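Long-range contacts in aerolysin-like protein (Bombina maxima, PDB 6LH8), which probably belongs to a toad system of aerolysin-family pore-forming proteins that modulates endolysosomes: residues 47-53 with 138-144; 25-30 with 105-111; 55-61 with 130-136. All coordinates share one frame; numbering follows the deposited sequence.

Interaction 1. Residues 47-53 with 138-144; sequences TITHNIT and TYICQSQ
Residues 47-53 and 138-144 run antiparallel, their short axes at 176° and 4.6 Å apart at closest approach, with Thr49-Gln142, Asn51-Ile140 and Thr53-Thr138 as hydrogen-bonded pairs and His50-Cys141 and Ile52-Tyr139 as non-hydrogen-bonded pairs. On the face carrying His50, Ile52, Tyr139 and Cys141, the imidazole and phenol lie side by side and point the same way, rim to rim with planes 22° apart. His50 ND1 meets Tyr139 OH at 2.6 Å, near the planes of both rings, and either atom could be the donor. Tyr139 CG stands anti to the backbone N (chi1 161°), which lays the ring forward along its strand, toward Cys141, so that its hydroxyl reaches His50 in the next non-hydrogen-bonded pair. His50 NE2 is bonded to Glu93, so both ring nitrogens are engaged and the rotation of the imidazole is fixed. Cys141 SG sits obliquely to that ring and packs on Ile48 CG2 at 3.6 Å. These strands lie inside the long antiparallel sheet of the elongated aerolysin-like fold: strand 41-53 also pairs with 90-100, and strand 133-154 with 110-130. On the opposite face Asn51 crosses Gln142 at about a right angle, and its ND2 serves two acceptors, Gln142 OE1 at 3.1 Å and Ile140 O at 3.2 Å, standing well above both carbonyl planes; its OD1 is taken by Ser90. Ile140 O thus accepts from both Asn51 N and ND2. Thr138 O is gripped likewise by the backbone N-H of Thr53 and by Thr53 OG1 at 3.0 Å. At the far end Gln144, extended beyond CG, runs alongside Thr47 and brings OE1 to Thr47 N at 2.9 Å, while a water links Thr47 OG1 to Gln142 O.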
# COMPACT_ATOMS: atom_id res chain seq x y z
N THR A 47 2.40 0.56 -4.25
CA THR A 47 2.83 -0.61 -3.49
C THR A 47 1.98 -0.80 -2.25
O THR A 47 1.42 0.15 -1.69
CB THR A 47 4.29 -0.53 -3.06
OG1 THR A 47 4.45 0.59 -2.19
CG2 THR A 47 5.20 -0.36 -4.28
N ILE A 48 1.90 -2.06 -1.83
CA ILE A 48 1.44 -2.44 -0.51
C ILE A 48 2.51 -3.34 0.08
O ILE A 48 2.95 -4.29 -0.57
CB ILE A 48 0.08 -3.17 -0.55
CG1 ILE A 48 -1.00 -2.28 -1.17
CG2 ILE A 48 -0.29 -3.65 0.84
CD1 ILE A 48 -2.39 -2.95 -1.23
N THR A 49 2.96 -3.04 1.29
CA THR A 49 4.00 -3.85 1.91
C THR A 49 3.40 -4.58 3.11
O THR A 49 2.77 -3.96 3.96
CB THR A 49 5.19 -3.00 2.32
OG1 THR A 49 5.81 -2.46 1.14
CG2 THR A 49 6.22 -3.86 3.05
N HIS A 50 3.61 -5.90 3.15
CA HIS A 50 3.10 -6.75 4.22
C HIS A 50 4.25 -7.27 5.07
O HIS A 50 5.21 -7.83 4.54
CB HIS A 50 2.33 -7.93 3.63
CG HIS A 50 1.24 -7.53 2.68
ND1 HIS A 50 -0.01 -7.14 3.11
CD2 HIS A 50 1.23 -7.46 1.33
CE1 HIS A 50 -0.76 -6.85 2.05
NE2 HIS A 50 -0.03 -7.04 0.96
N ASN A 51 4.13 -7.12 6.39
CA ASN A 51 5.20 -7.52 7.29
C ASN A 51 4.64 -8.37 8.42
O ASN A 51 3.50 -8.19 8.85
CB ASN A 51 5.90 -6.30 7.88
CG ASN A 51 6.22 -5.27 6.83
OD1 ASN A 51 7.32 -5.27 6.30
ND2 ASN A 51 5.24 -4.40 6.50
N ILE A 52 5.47 -9.28 8.93
CA ILE A 52 5.14 -10.04 10.13
C ILE A 52 6.28 -9.84 11.12
O ILE A 52 7.45 -9.82 10.73
CB ILE A 52 4.88 -11.54 9.84
CG1 ILE A 52 4.13 -12.19 11.00
CG2 ILE A 52 6.15 -12.32 9.50
CD1 ILE A 52 2.64 -11.81 11.04
N THR A 53 5.93 -9.57 12.38
CA THR A 53 6.90 -9.30 13.43
C THR A 53 6.59 -10.22 14.60
O THR A 53 5.42 -10.50 14.88
CB THR A 53 6.87 -7.83 13.89
OG1 THR A 53 5.57 -7.47 14.37
CG2 THR A 53 7.25 -6.89 12.75
N THR A 138 2.59 -9.92 15.23
CA THR A 138 1.95 -8.68 14.79
C THR A 138 2.16 -8.50 13.29
O THR A 138 3.29 -8.53 12.81
CB THR A 138 2.49 -7.46 15.53
OG1 THR A 138 2.25 -7.61 16.93
CG2 THR A 138 1.78 -6.19 15.05
N TYR A 139 1.06 -8.32 12.57
CA TYR A 139 1.06 -8.08 11.13
C TYR A 139 1.00 -6.58 10.90
O TYR A 139 0.28 -5.87 11.61
CB TYR A 139 -0.14 -8.78 10.47
CG TYR A 139 -0.48 -8.24 9.09
CD1 TYR A 139 0.26 -8.63 7.97
CD2 TYR A 139 -1.53 -7.34 8.91
CE1 TYR A 139 -0.05 -8.12 6.69
CE2 TYR A 139 -1.84 -6.84 7.65
CZ TYR A 139 -1.10 -7.23 6.54
OH TYR A 139 -1.42 -6.74 5.29
N ILE A 140 1.78 -6.09 9.93
CA ILE A 140 1.82 -4.68 9.59
C ILE A 140 1.60 -4.54 8.09
O ILE A 140 2.25 -5.24 7.29
CB ILE A 140 3.16 -4.02 9.99
CG1 ILE A 140 3.45 -4.19 11.49
CG2 ILE A 140 3.16 -2.54 9.61
CD1 ILE A 140 4.90 -3.91 11.86
N CYS A 141 0.69 -3.64 7.70
CA CYS A 141 0.38 -3.34 6.32
C CYS A 141 0.71 -1.88 6.04
O CYS A 141 0.16 -0.99 6.70
CB CYS A 141 -1.11 -3.59 6.02
SG CYS A 141 -1.48 -3.36 4.26
N GLN A 142 1.61 -1.62 5.11
CA GLN A 142 1.91 -0.26 4.65
C GLN A 142 1.35 -0.15 3.25
O GLN A 142 1.93 -0.68 2.30
CB GLN A 142 3.41 0.00 4.66
CG GLN A 142 3.97 0.17 6.05
CD GLN A 142 5.20 -0.68 6.30
OE1 GLN A 142 5.57 -1.53 5.49
NE2 GLN A 142 5.84 -0.45 7.44
N SER A 143 0.21 0.54 3.11
CA SER A 143 -0.51 0.57 1.85
C SER A 143 -0.54 1.96 1.22
O SER A 143 -0.47 2.99 1.91
CB SER A 143 -1.96 0.06 2.00
OG SER A 143 -2.60 0.67 3.10
N GLN A 144 -0.63 1.97 -0.11
CA GLN A 144 -0.80 3.17 -0.91
C GLN A 144 -2.05 3.00 -1.76
O GLN A 144 -2.26 1.93 -2.36
CB GLN A 144 0.40 3.42 -1.82
CG GLN A 144 1.76 3.46 -1.13
CD GLN A 144 2.90 3.70 -2.10
OE1 GLN A 144 2.82 3.30 -3.27
NE2 GLN A 144 3.96 4.36 -1.64
O HOH W 1 3.58 0.74 0.60

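Interaction 2. Residues 25-30 with 105-111; sequences MVASNI and VEPKTKL
Ala27 and Leu111 form an antiparallel hydrogen-bonded pair in which Ala27 N donates to Leu111 O at 2.8 Å; the return bond from Leu111 N to Ala27 O is modelled very short, so its length carries little weight. Beside it, Ser28 and Lys110 make a non-hydrogen-bonded pair with CA atoms 3.9 Å apart. Lys110 leaves its backbone with CG anti to N (chi1 -180°) and stays extended as far as CE, so its methylenes run past Ser28 OG, which approaches CG at 3.3 Å. Further out on the same side chain, Lys110 CE presses on Val26 CG2 at 3.5 Å, tighter than usual van der Waals contact. On the Ala27 side, Val105 uses both branches: CG2 reaches Ala27 CB at 4.2 Å, and CG1 touches Asn29 CB at 3.5 Å. The amide of Asn29 turns in toward the carbonyls of Val105 and Glu106, but its nitrogen is crowded in the model and its exact place is doubtful. Around these groups, Phe37 and Pro102 pack on Leu111 and Tyr38 on Ala27, while the backbones of Lys110 and Glu154 are hydrogen-bonded, joining this end of strand 110-130 to strand 133-154. Past Ser28 the regular pairing of the outermost strand 4-28 gives way to a weak bond from Asn29 N to Thr109 O, which implies a contact resting chiefly on backbone bonds and aliphatic packing, with no salt bridge across it.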
# COMPACT_ATOMS: atom_id res chain seq x y z
N MET A 25 1.92 19.58 -11.35
CA MET A 25 2.33 20.00 -12.69
C MET A 25 1.55 21.25 -13.06
O MET A 25 0.32 21.25 -12.96
CB MET A 25 2.06 18.89 -13.73
CG MET A 25 2.61 17.51 -13.37
SD MET A 25 2.04 16.17 -14.47
CE MET A 25 3.11 16.44 -15.88
N VAL A 26 2.24 22.31 -13.49
CA VAL A 26 1.59 23.59 -13.77
C VAL A 26 1.83 24.02 -15.21
O VAL A 26 2.87 23.73 -15.80
CB VAL A 26 2.05 24.68 -12.78
CG1 VAL A 26 3.46 25.16 -13.12
CG2 VAL A 26 1.07 25.84 -12.79
N ALA A 27 0.84 24.72 -15.78
CA ALA A 27 0.93 25.25 -17.14
C ALA A 27 -0.02 26.43 -17.30
O ALA A 27 -1.05 26.51 -16.63
CB ALA A 27 0.60 24.17 -18.18
N SER A 28 0.33 27.34 -18.22
CA SER A 28 -0.43 28.57 -18.46
C SER A 28 -0.69 28.78 -19.95
O SER A 28 0.11 28.38 -20.80
CB SER A 28 0.32 29.79 -17.90
OG SER A 28 0.44 29.72 -16.49
N ASN A 29 -1.81 29.45 -20.25
CA ASN A 29 -2.34 29.55 -21.60
C ASN A 29 -2.67 31.00 -21.96
O ASN A 29 -2.74 31.88 -21.10
CB ASN A 29 -3.60 28.68 -21.75
CG ASN A 29 -4.08 28.57 -23.19
OD1 ASN A 29 -3.57 29.24 -24.09
ND2 ASN A 29 -5.06 27.72 -23.42
N ILE A 30 -2.89 31.22 -23.25
CA ILE A 30 -3.21 32.54 -23.79
C ILE A 30 -3.87 32.44 -25.16
O ILE A 30 -4.40 31.39 -25.55
CB ILE A 30 -1.95 33.41 -23.86
CG1 ILE A 30 -2.35 34.88 -24.02
CG2 ILE A 30 -1.02 32.94 -24.98
CD1 ILE A 30 -2.87 35.50 -22.74
N VAL A 105 -4.91 22.99 -22.11
CA VAL A 105 -5.06 24.18 -21.28
C VAL A 105 -6.01 25.12 -22.03
O VAL A 105 -5.67 25.62 -23.11
CB VAL A 105 -3.71 24.85 -21.00
CG1 VAL A 105 -3.82 25.77 -19.80
CG2 VAL A 105 -2.64 23.80 -20.79
N GLU A 106 -7.19 25.35 -21.47
CA GLU A 106 -8.20 26.18 -22.13
C GLU A 106 -7.70 27.62 -22.26
O GLU A 106 -6.73 28.01 -21.61
CB GLU A 106 -9.51 26.12 -21.34
CG GLU A 106 -10.11 24.71 -21.27
CD GLU A 106 -10.63 24.36 -19.89
OE1 GLU A 106 -11.14 23.23 -19.71
OE2 GLU A 106 -10.53 25.22 -18.98
N PRO A 107 -8.30 28.41 -23.15
CA PRO A 107 -7.80 29.77 -23.38
C PRO A 107 -7.82 30.62 -22.11
O PRO A 107 -8.74 30.53 -21.29
CB PRO A 107 -8.76 30.33 -24.44
CG PRO A 107 -9.18 29.12 -25.21
CD PRO A 107 -9.27 28.00 -24.19
N LYS A 108 -6.79 31.47 -21.98
CA LYS A 108 -6.66 32.40 -20.85
C LYS A 108 -6.74 31.68 -19.50
O LYS A 108 -7.46 32.10 -18.59
CB LYS A 108 -7.68 33.53 -20.95
CG LYS A 108 -7.40 34.40 -22.14
CD LYS A 108 -7.68 35.86 -21.87
CE LYS A 108 -7.69 36.66 -23.15
NZ LYS A 108 -8.71 37.75 -23.09
N THR A 109 -5.94 30.62 -19.38
CA THR A 109 -5.98 29.73 -18.22
C THR A 109 -4.57 29.40 -17.74
O THR A 109 -3.66 29.17 -18.54
CB THR A 109 -6.72 28.41 -18.56
OG1 THR A 109 -8.05 28.70 -19.00
CG2 THR A 109 -6.78 27.48 -17.35
N LYS A 110 -4.40 29.39 -16.41
CA LYS A 110 -3.30 28.71 -15.76
C LYS A 110 -3.84 27.42 -15.14
O LYS A 110 -4.84 27.45 -14.42
CB LYS A 110 -2.65 29.57 -14.68
CG LYS A 110 -1.48 28.90 -13.97
CD LYS A 110 -0.82 29.84 -12.97
CE LYS A 110 0.46 29.25 -12.40
NZ LYS A 110 1.68 30.01 -12.82
N LEU A 111 -3.20 26.30 -15.46
CA LEU A 111 -3.68 24.98 -15.08
C LEU A 111 -2.71 24.34 -14.10
O LEU A 111 -1.50 24.32 -14.35
CB LEU A 111 -3.86 24.10 -16.32
CG LEU A 111 -4.34 22.67 -16.13
CD1 LEU A 111 -5.33 22.29 -17.22
CD2 LEU A 111 -3.15 21.71 -16.14

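Interaction 3. Residues 55-61 with 130-136; sequences PRATEVP and VGDIKET
The flat carboxylate of Glu135 has the CG-CD side of the Pro55 ring over one face, with Pro55 CG 3.7 Å from Glu135 OE1. Each edge of the group carries a bond on an anti lone pair: Glu135 OE2 accepts from Thr58 OG1 at 2.8 Å, and Glu135 OE1 accepts from the next backbone N-H, Thr136 N, at 3.0 Å. A water donates to OE2 from well outside the plane, on the side away from Pro55, and accepts from Glu59 N. These three partners hold the carboxylate against rotation and would probably help it keep its charge. Glu135 gets there with CG anti to the backbone N (chi1 -176°) and a bend at chi2 (63°). Thr58 OG1 also takes the N-H of Val60 in a nearly straight bond (167°), which makes an ST turn that starts on the last residue of the type I turn Pro55-Thr58. This loop, between strands 41-53 and 65-68, lies against the hairpin of strands 110-130 and 133-154, whose tip is a type II' turn from Val130 to Ile133. Beyond the carboxylate, toward the hairpin tip, the contact is apolar. The Val60 side chain crosses that of Glu135 obliquely, Val60 CG2 meeting Glu135 CB at 3.6 Å. Ile133 lays CG2 against Glu59 CB at 3.8 Å, while its CD1 and Val130 CG1 both end against CD of the Pro61 ring.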
# COMPACT_ATOMS: atom_id res chain seq x y z
N PRO A 55 7.68 -11.40 18.83
CA PRO A 55 8.41 -11.02 20.04
C PRO A 55 9.86 -11.50 19.95
O PRO A 55 10.16 -12.54 19.36
CB PRO A 55 7.65 -11.72 21.16
CG PRO A 55 6.24 -11.81 20.65
CD PRO A 55 6.42 -12.13 19.17
N ARG A 56 10.75 -10.69 20.53
CA ARG A 56 12.18 -11.00 20.45
C ARG A 56 12.48 -12.37 21.02
O ARG A 56 13.27 -13.12 20.45
CB ARG A 56 12.97 -9.91 21.19
CG ARG A 56 14.47 -10.11 21.18
CD ARG A 56 15.20 -8.82 21.53
NE ARG A 56 16.60 -8.86 21.10
CZ ARG A 56 17.58 -8.16 21.67
NH1 ARG A 56 17.32 -7.35 22.68
NH2 ARG A 56 18.82 -8.27 21.21
N ALA A 57 11.82 -12.73 22.13
CA ALA A 57 12.04 -13.98 22.86
C ALA A 57 11.06 -15.09 22.48
O ALA A 57 10.70 -15.91 23.34
CB ALA A 57 11.96 -13.72 24.36
N THR A 58 10.64 -15.19 21.23
CA THR A 58 9.60 -16.14 20.87
C THR A 58 10.11 -17.58 20.86
O THR A 58 11.30 -17.84 20.62
CB THR A 58 9.00 -15.80 19.51
OG1 THR A 58 7.96 -16.73 19.19
CG2 THR A 58 10.07 -15.87 18.42
N GLU A 59 9.20 -18.51 21.13
CA GLU A 59 9.44 -19.95 21.02
C GLU A 59 9.18 -20.48 19.62
O GLU A 59 9.51 -21.64 19.35
CB GLU A 59 8.56 -20.72 22.01
CG GLU A 59 8.85 -20.46 23.47
CD GLU A 59 10.04 -21.23 23.95
OE1 GLU A 59 10.85 -20.66 24.71
OE2 GLU A 59 10.17 -22.40 23.55
N VAL A 60 8.58 -19.68 18.75
CA VAL A 60 8.31 -20.14 17.39
C VAL A 60 9.62 -20.54 16.73
O VAL A 60 10.58 -19.75 16.73
CB VAL A 60 7.59 -19.04 16.59
CG1 VAL A 60 7.53 -19.38 15.11
CG2 VAL A 60 6.19 -18.81 17.16
N PRO A 61 9.74 -21.76 16.20
CA PRO A 61 11.02 -22.20 15.62
C PRO A 61 11.38 -21.40 14.38
O PRO A 61 10.53 -21.08 13.55
CB PRO A 61 10.77 -23.67 15.28
CG PRO A 61 9.59 -24.07 16.11
CD PRO A 61 8.74 -22.84 16.23
N VAL A 130 2.08 -23.68 16.34
CA VAL A 130 2.88 -24.70 15.67
C VAL A 130 3.10 -25.80 16.70
O VAL A 130 3.80 -25.60 17.70
CB VAL A 130 4.21 -24.14 15.12
CG1 VAL A 130 4.93 -23.29 16.15
CG2 VAL A 130 5.11 -25.28 14.65
N GLY A 131 2.46 -26.94 16.49
CA GLY A 131 2.49 -27.97 17.53
C GLY A 131 1.85 -27.42 18.78
O GLY A 131 0.75 -26.86 18.74
N ASP A 132 2.53 -27.54 19.91
CA ASP A 132 1.99 -27.00 21.15
C ASP A 132 2.48 -25.59 21.44
O ASP A 132 2.18 -25.05 22.51
CB ASP A 132 2.33 -27.93 22.31
CG ASP A 132 3.82 -28.15 22.46
OD1 ASP A 132 4.56 -27.92 21.48
OD2 ASP A 132 4.23 -28.58 23.55
N ILE A 133 3.23 -24.99 20.53
CA ILE A 133 3.74 -23.64 20.72
C ILE A 133 2.69 -22.65 20.25
O ILE A 133 2.16 -22.78 19.14
CB ILE A 133 5.07 -23.45 19.97
CG1 ILE A 133 6.14 -24.36 20.58
CG2 ILE A 133 5.53 -22.00 20.03
CD1 ILE A 133 7.39 -24.51 19.71
N LYS A 134 2.37 -21.66 21.10
CA LYS A 134 1.43 -20.61 20.76
C LYS A 134 2.14 -19.26 20.86
O LYS A 134 2.96 -19.04 21.75
CB LYS A 134 0.19 -20.61 21.67
CG LYS A 134 -0.58 -21.92 21.68
CD LYS A 134 -1.97 -21.73 22.26
CE LYS A 134 -1.99 -22.01 23.75
NZ LYS A 134 -3.01 -23.05 24.09
N GLU A 135 1.84 -18.38 19.91
CA GLU A 135 2.42 -17.05 19.89
C GLU A 135 1.40 -16.09 19.32
O GLU A 135 0.55 -16.47 18.52
CB GLU A 135 3.71 -17.01 19.06
CG GLU A 135 4.42 -15.65 19.09
CD GLU A 135 4.87 -15.30 20.48
OE1 GLU A 135 4.08 -14.72 21.25
OE2 GLU A 135 6.02 -15.65 20.83
N THR A 136 1.47 -14.83 19.72
CA THR A 136 0.71 -13.78 19.05
C THR A 136 1.72 -12.86 18.38
O THR A 136 2.41 -12.09 19.06
CB THR A 136 -0.19 -13.04 20.03
OG1 THR A 136 -1.06 -13.97 20.68
CG2 THR A 136 -1.02 -12.00 19.28
O HOH W 2 6.68 -17.81 22.52

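The three contacts are spaced along one elongated antiparallel sheet. Interaction 1 lies near the middle of the molecule, its centre about 8 Å from that of the chain, whereas interactions 2 and 3 lie on opposite sides of the chain's centre, about 61 Å apart between centres and about 44 Å between nearest atoms. Interaction 3 is about 21 Å from interaction 1, centre to centre; the two share strand 133-154, and the loop of interaction 3 is nested within the chain loop that interaction 1 closes. Interaction 2 is about 41 Å from interaction 1 between centres and about 17 Å between nearest atoms, but strand 110-130 is the sheet neighbour of 133-154, so the sheet connects them without direct touch.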